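Local coordinates for aminopeptidase N family protein (Idiomarina loihiensis L2TR, PDB 4FGM), which is probably a zinc-dependent aminopeptidase of the M61 peptidase family, with a zinc ion and a maleic acid molecule bound in its pocket, at residues V64-I67 / R71-L74; L121-H126 / D161-Y166. All coordinates share one frame; numbering follows the deposited sequence.

Both contacts belong to the N-terminal beta domain of this M61-family protein and lie away from the zinc site, with centres 22 Å apart and no touch between them. Contact 1 is a pairing within one beta hairpin, partly buried, in which backbone hydrogen bonds, a stacked glutamine amide and apolar contacts of a valine join adjacent strands. Contact 2 brings together segments separated by more than thirty residues and is wholly buried: a short helix meets a strand through three apolar side chains, without a hydrogen bond between them. Strand 60-68 thus gains a neighbour edge to edge, whereas strand 123-127 is met by a helix on one face.

Contact 1 of 2, residues V64-I67 / R71-L74; sequences VKQI and RWQL
Gln66 lies along the indole of Trp72, the two side chains running side by side in the same direction. Gln66 CG sits over one face of Trp72, 3.7 Å from the centroid of its five-membered ring, in a CH-pi contact. Beyond it the amide stacks on the same ring system with the planes 29° apart, and Gln66 NE2 comes within 3.2 Å of Trp72 CZ2. This reach follows from an extended chain with CG anti to the backbone N (chi1 -169°). Farther along this face of the hairpin, Val64 CG2 touches Trp72 CB at 4.0 Å and Leu74 CD2 at 3.9 Å. With an alanine in place of Trp72, the Gln66 side chain would probably lose the surface it lies on and be freer to turn.

The backbones hold these side chains in register as an antiparallel pair. Lys65 and Gln73 form a hydrogen-bonded pair, Lys65 N giving to Gln73 O at 3.0 Å and Gln73 N to Lys65 O at 2.8 Å. The pairs Val64-Leu74 and Gln66-Trp72 on either side are non-hydrogen-bonded. Toward the turn, Ile67 N bonds to Arg71 O at 2.8 Å in a more bent geometry (146° at the hydrogen), while Ile67 CD1 packs on the aliphatic part of Arg71, 3.9 Å from CD. The guanidinium group of Arg71 turns elsewhere, to salt bridges with Glu30, Glu116 and Glu295.

Together the segments form a beta hairpin. Strand 71-74 also pairs with strand 30-32 through the Trp72-Leu31 backbone bond, with Leu74 bonding to Gln29 just before that strand. From strand 53-57, Leu53 meets Val64 and Trp72, and Ala55 meets Leu74.

Contact 2 of 2, residues L121-H126 / D161-Y166; sequences LPCELH and DALIDY
Leu163, at the end of a short helix, meets strand 123-127 through both of its methyl branches, and every touch across the contact is apolar. Leu163 CD2 lies 4.0 Å from Cys123 CB, and the sulfur of the same cysteine stands 4.1 Å from that methyl, so one branch rests on the whole cysteine side chain. The other branch, Leu163 CD1, reaches CD1 of Leu125 at 4.0 Å, where the two leucine side chains cross at about a right angle. Leu163 CG is anti to the backbone N (chi1 175°), which sets the two methyls against Cys123 and Leu125. Cys123 and Leu125, two residues apart, present their side chains on the same face, as the alternation of a beta strand requires.

The arrangement is a helix packed on one face of a strand in the N-terminal beta domain. Strand 123-127 runs between strand 2-10, its parallel neighbour, and the antiparallel strand 153-157. Tyr4 also touches both Cys123 and Leu163, and Ala157 adds to the apolar surroundings of the leucine.

The polar interactions lie within segment 161-166 or run to residues beyond the contact. The chain leaves helical geometry at Ile164 and bends through a type I beta turn from Leu163 to Tyr166. Asp165 N donates to Ala162 O at 2.9 Å, while Leu163 O accepts a hydrogen bond from Asn108 ND2. Farther out, in the link between strands 235-238 and 242-248, Arg240 forms salt bridges with both Asp161 and Asp165, and His239 is hydrogen-bonded to Asp165 OD1.

Contact 1 of 2, residues V64-I67 / R71-L74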
loop_
_atom_site.group_PDB
_atom_site.type_symbol
_atom_site.label_atom_id
_atom_site.label_comp_id
_atom_site.label_asym_id
_atom_site.label_seq_id
_atom_site.Cartn_x
_atom_site.Cartn_y
_atom_site.Cartn_z
ATOM N N VAL A 64 -21.339 -16.199 -28.291
ATOM C CA VAL A 64 -21.029 -15.168 -27.308
ATOM C C VAL A 64 -20.161 -14.135 -28.007
ATOM O O VAL A 64 -19.228 -14.499 -28.715
ATOM C CB VAL A 64 -20.259 -15.750 -26.101
ATOM C CG1 VAL A 64 -19.009 -16.465 -26.576
ATOM C CG2 VAL A 64 -19.897 -14.642 -25.137
ATOM N N LYS A 65 -20.477 -12.854 -27.840
ATOM C CA LYS A 65 -19.678 -11.806 -28.469
ATOM C C LYS A 65 -19.192 -10.833 -27.409
ATOM O O LYS A 65 -19.877 -10.600 -26.407
ATOM C CB LYS A 65 -20.487 -11.035 -29.524
ATOM C CG LYS A 65 -21.644 -10.234 -28.957
ATOM C CD LYS A 65 -21.885 -8.930 -29.722
ATOM C CE LYS A 65 -22.828 -9.088 -30.907
ATOM N NZ LYS A 65 -22.279 -9.963 -31.980
ATOM N N GLN A 66 -18.001 -10.282 -27.619
ATOM C CA GLN A 66 -17.451 -9.318 -26.679
ATOM C C GLN A 66 -17.963 -7.957 -27.144
ATOM O O GLN A 66 -17.730 -7.562 -28.287
ATOM C CB GLN A 66 -15.921 -9.366 -26.706
ATOM C CG GLN A 66 -15.268 -8.594 -25.578
ATOM C CD GLN A 66 -13.819 -8.991 -25.348
ATOM O OE1 GLN A 66 -13.276 -9.858 -26.035
ATOM N NE2 GLN A 66 -13.189 -8.355 -24.374
ATOM N N ILE A 67 -18.670 -7.241 -26.277
ATOM C CA ILE A 67 -19.213 -5.953 -26.684
ATOM C C ILE A 67 -18.440 -4.732 -26.211
ATOM O O ILE A 67 -18.698 -3.622 -26.671
ATOM C CB ILE A 67 -20.706 -5.817 -26.285
ATOM C CG1 ILE A 67 -20.881 -5.994 -24.782
ATOM C CG2 ILE A 67 -21.533 -6.856 -27.041
ATOM C CD1 ILE A 67 -22.247 -5.583 -24.290
ATOM N N ARG A 71 -16.675 -6.638 -21.286
ATOM C CA ARG A 71 -18.032 -7.162 -21.226
ATOM C C ARG A 71 -18.401 -8.064 -22.395
ATOM O O ARG A 71 -18.118 -7.750 -23.557
ATOM C CB ARG A 71 -19.022 -5.990 -21.121
ATOM C CG ARG A 71 -20.473 -6.380 -20.815
ATOM C CD ARG A 71 -21.328 -5.148 -20.511
ATOM N NE ARG A 71 -20.955 -4.517 -19.248
ATOM C CZ ARG A 71 -21.546 -4.759 -18.086
ATOM N NH1 ARG A 71 -22.554 -5.614 -18.018
ATOM N NH2 ARG A 71 -21.111 -4.168 -16.985
ATOM N N TRP A 72 -19.027 -9.193 -22.070
ATOM C CA TRP A 72 -19.463 -10.155 -23.074
ATOM C C TRP A 72 -20.977 -10.335 -23.013
ATOM O O TRP A 72 -21.592 -10.133 -21.959
ATOM C CB TRP A 72 -18.784 -11.509 -22.844
ATOM C CG TRP A 72 -17.337 -11.551 -23.218
ATOM C CD1 TRP A 72 -16.803 -12.018 -24.381
ATOM C CD2 TRP A 72 -16.239 -11.094 -22.426
ATOM N NE1 TRP A 72 -15.435 -11.883 -24.364
ATOM C CE2 TRP A 72 -15.063 -11.318 -23.173
ATOM C CE3 TRP A 72 -16.133 -10.519 -21.154
ATOM C CZ2 TRP A 72 -13.796 -10.985 -22.694
ATOM C CZ3 TRP A 72 -14.874 -10.186 -20.676
ATOM C CH2 TRP A 72 -13.721 -10.423 -21.446
ATOM N N GLN A 73 -21.569 -10.715 -24.144
ATOM C CA GLN A 73 -23.011 -10.945 -24.214
ATOM C C GLN A 73 -23.275 -12.338 -24.787
ATOM O O GLN A 73 -22.794 -12.676 -25.876
ATOM C CB GLN A 73 -23.684 -9.885 -25.083
ATOM C CG GLN A 73 -25.205 -9.932 -25.031
ATOM C CD GLN A 73 -25.856 -8.795 -25.801
ATOM O OE1 GLN A 73 -25.703 -8.680 -27.019
ATOM N NE2 GLN A 73 -26.587 -7.947 -25.091
ATOM N N LEU A 74 -24.034 -13.139 -24.040
ATOM C CA LEU A 74 -24.363 -14.512 -24.427
ATOM C C LEU A 74 -25.644 -14.612 -25.238
ATOM O O LEU A 74 -26.569 -13.819 -25.054
ATOM C CB LEU A 74 -24.539 -15.389 -23.181
ATOM C CG LEU A 74 -23.371 -15.683 -22.244
ATOM C CD1 LEU A 74 -23.918 -16.269 -20.954
ATOM C CD2 LEU A 74 -22.385 -16.643 -22.908
#

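Contact 2 of 2, residues L121-H126 / D161-Y166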
loop_
_atom_site.group_PDB
_atom_site.type_symbol
_atom_site.label_atom_id
_atom_site.label_comp_id
_atom_site.label_asym_id
_atom_site.label_seq_id
_atom_site.Cartn_x
_atom_site.Cartn_y
_atom_site.Cartn_z
ATOM N N LEU A 121 -25.864 -12.852 -5.728
ATOM C CA LEU A 121 -26.036 -14.248 -5.357
ATOM C C LEU A 121 -24.704 -14.870 -4.937
ATOM O O LEU A 121 -23.629 -14.385 -5.309
ATOM C CB LEU A 121 -26.617 -15.035 -6.532
ATOM C CG LEU A 121 -27.960 -14.521 -7.061
ATOM C CD1 LEU A 121 -28.375 -15.325 -8.293
ATOM C CD2 LEU A 121 -29.008 -14.613 -5.958
ATOM N N PRO A 122 -24.764 -15.956 -4.149
ATOM C CA PRO A 122 -23.572 -16.656 -3.672
ATOM C C PRO A 122 -22.696 -17.153 -4.816
ATOM O O PRO A 122 -23.191 -17.494 -5.897
ATOM C CB PRO A 122 -24.153 -17.806 -2.856
ATOM C CG PRO A 122 -25.419 -17.224 -2.322
ATOM C CD PRO A 122 -25.977 -16.515 -3.528
ATOM N N CYS A 123 -21.390 -17.189 -4.565
ATOM C CA CYS A 123 -20.430 -17.657 -5.550
ATOM C C CYS A 123 -19.631 -18.819 -4.993
ATOM O O CYS A 123 -19.044 -18.724 -3.919
ATOM C CB CYS A 123 -19.474 -16.531 -5.942
ATOM S SG CYS A 123 -20.243 -15.187 -6.869
ATOM N N GLU A 124 -19.631 -19.927 -5.718
ATOM C CA GLU A 124 -18.876 -21.089 -5.294
ATOM C C GLU A 124 -17.637 -21.154 -6.163
ATOM O O GLU A 124 -17.685 -20.841 -7.354
ATOM C CB GLU A 124 -19.715 -22.356 -5.446
ATOM C CG GLU A 124 -20.404 -22.760 -4.162
ATOM C CD GLU A 124 -21.359 -23.931 -4.332
ATOM O OE1 GLU A 124 -21.065 -24.838 -5.141
ATOM O OE2 GLU A 124 -22.398 -23.943 -3.637
ATOM N N LEU A 125 -16.521 -21.539 -5.564
ATOM C CA LEU A 125 -15.273 -21.624 -6.301
ATOM C C LEU A 125 -14.625 -22.975 -6.048
ATOM O O LEU A 125 -14.356 -23.344 -4.910
ATOM C CB LEU A 125 -14.334 -20.478 -5.881
ATOM C CG LEU A 125 -13.036 -20.254 -6.667
ATOM C CD1 LEU A 125 -12.519 -18.847 -6.421
ATOM C CD2 LEU A 125 -12.000 -21.269 -6.251
ATOM N N HIS A 126 -14.387 -23.713 -7.122
ATOM C CA HIS A 126 -13.772 -25.025 -7.025
ATOM C C HIS A 126 -12.349 -24.916 -7.571
ATOM O O HIS A 126 -12.161 -24.772 -8.779
ATOM C CB HIS A 126 -14.582 -26.028 -7.850
ATOM C CG HIS A 126 -16.065 -25.898 -7.669
ATOM N ND1 HIS A 126 -16.744 -26.460 -6.607
ATOM C CD2 HIS A 126 -16.997 -25.233 -8.398
ATOM C CE1 HIS A 126 -18.025 -26.148 -6.690
ATOM N NE2 HIS A 126 -18.206 -25.404 -7.767
ATOM N N ASP A 161 -19.022 -9.606 -4.640
ATOM C CA ASP A 161 -18.196 -8.651 -3.913
ATOM C C ASP A 161 -17.276 -9.354 -2.928
ATOM O O ASP A 161 -16.118 -8.969 -2.756
ATOM C CB ASP A 161 -19.065 -7.656 -3.150
ATOM C CG ASP A 161 -18.240 -6.635 -2.394
ATOM O OD1 ASP A 161 -17.662 -5.735 -3.038
ATOM O OD2 ASP A 161 -18.157 -6.745 -1.154
ATOM N N ALA A 162 -17.799 -10.382 -2.273
ATOM C CA ALA A 162 -17.005 -11.129 -1.312
ATOM C C ALA A 162 -16.001 -11.988 -2.070
ATOM O O ALA A 162 -14.833 -12.076 -1.691
ATOM C CB ALA A 162 -17.904 -12.001 -0.451
ATOM N N LEU A 163 -16.456 -12.603 -3.155
ATOM C CA LEU A 163 -15.599 -13.457 -3.965
ATOM C C LEU A 163 -14.293 -12.777 -4.367
ATOM O O LEU A 163 -13.211 -13.354 -4.243
ATOM C CB LEU A 163 -16.331 -13.884 -5.238
ATOM C CG LEU A 163 -15.501 -14.697 -6.239
ATOM C CD1 LEU A 163 -15.276 -16.103 -5.692
ATOM C CD2 LEU A 163 -16.231 -14.769 -7.573
ATOM N N ILE A 164 -14.396 -11.546 -4.857
ATOM C CA ILE A 164 -13.210 -10.829 -5.300
ATOM C C ILE A 164 -12.409 -10.192 -4.168
ATOM O O ILE A 164 -11.502 -9.394 -4.407
ATOM C CB ILE A 164 -13.573 -9.772 -6.357
ATOM C CG1 ILE A 164 -14.516 -8.727 -5.768
ATOM C CG2 ILE A 164 -14.233 -10.457 -7.546
ATOM C CD1 ILE A 164 -14.808 -7.587 -6.716
ATOM N N ASP A 165 -12.735 -10.554 -2.933
ATOM C CA ASP A 165 -12.001 -10.019 -1.802
ATOM C C ASP A 165 -11.247 -11.122 -1.062
ATOM O O ASP A 165 -10.820 -10.946 0.079
ATOM C CB ASP A 165 -12.931 -9.287 -0.836
ATOM C CG ASP A 165 -12.166 -8.396 0.123
ATOM O OD1 ASP A 165 -11.229 -7.710 -0.356
ATOM O OD2 ASP A 165 -12.494 -8.377 1.333
ATOM N N TYR A 166 -11.098 -12.272 -1.708
ATOM C CA TYR A 166 -10.358 -13.376 -1.110
ATOM C C TYR A 166 -9.257 -13.794 -2.071
ATOM O O TYR A 166 -9.505 -14.542 -3.010
ATOM C CB TYR A 166 -11.261 -14.600 -0.844
ATOM C CG TYR A 166 -12.371 -14.389 0.155
ATOM C CD1 TYR A 166 -13.703 -14.419 -0.245
ATOM C CD2 TYR A 166 -12.089 -14.174 1.505
ATOM C CE1 TYR A 166 -14.736 -14.240 0.672
ATOM C CE2 TYR A 166 -13.107 -13.996 2.436
ATOM C CZ TYR A 166 -14.434 -14.030 2.015
ATOM O OH TYR A 166 -15.454 -13.859 2.930
#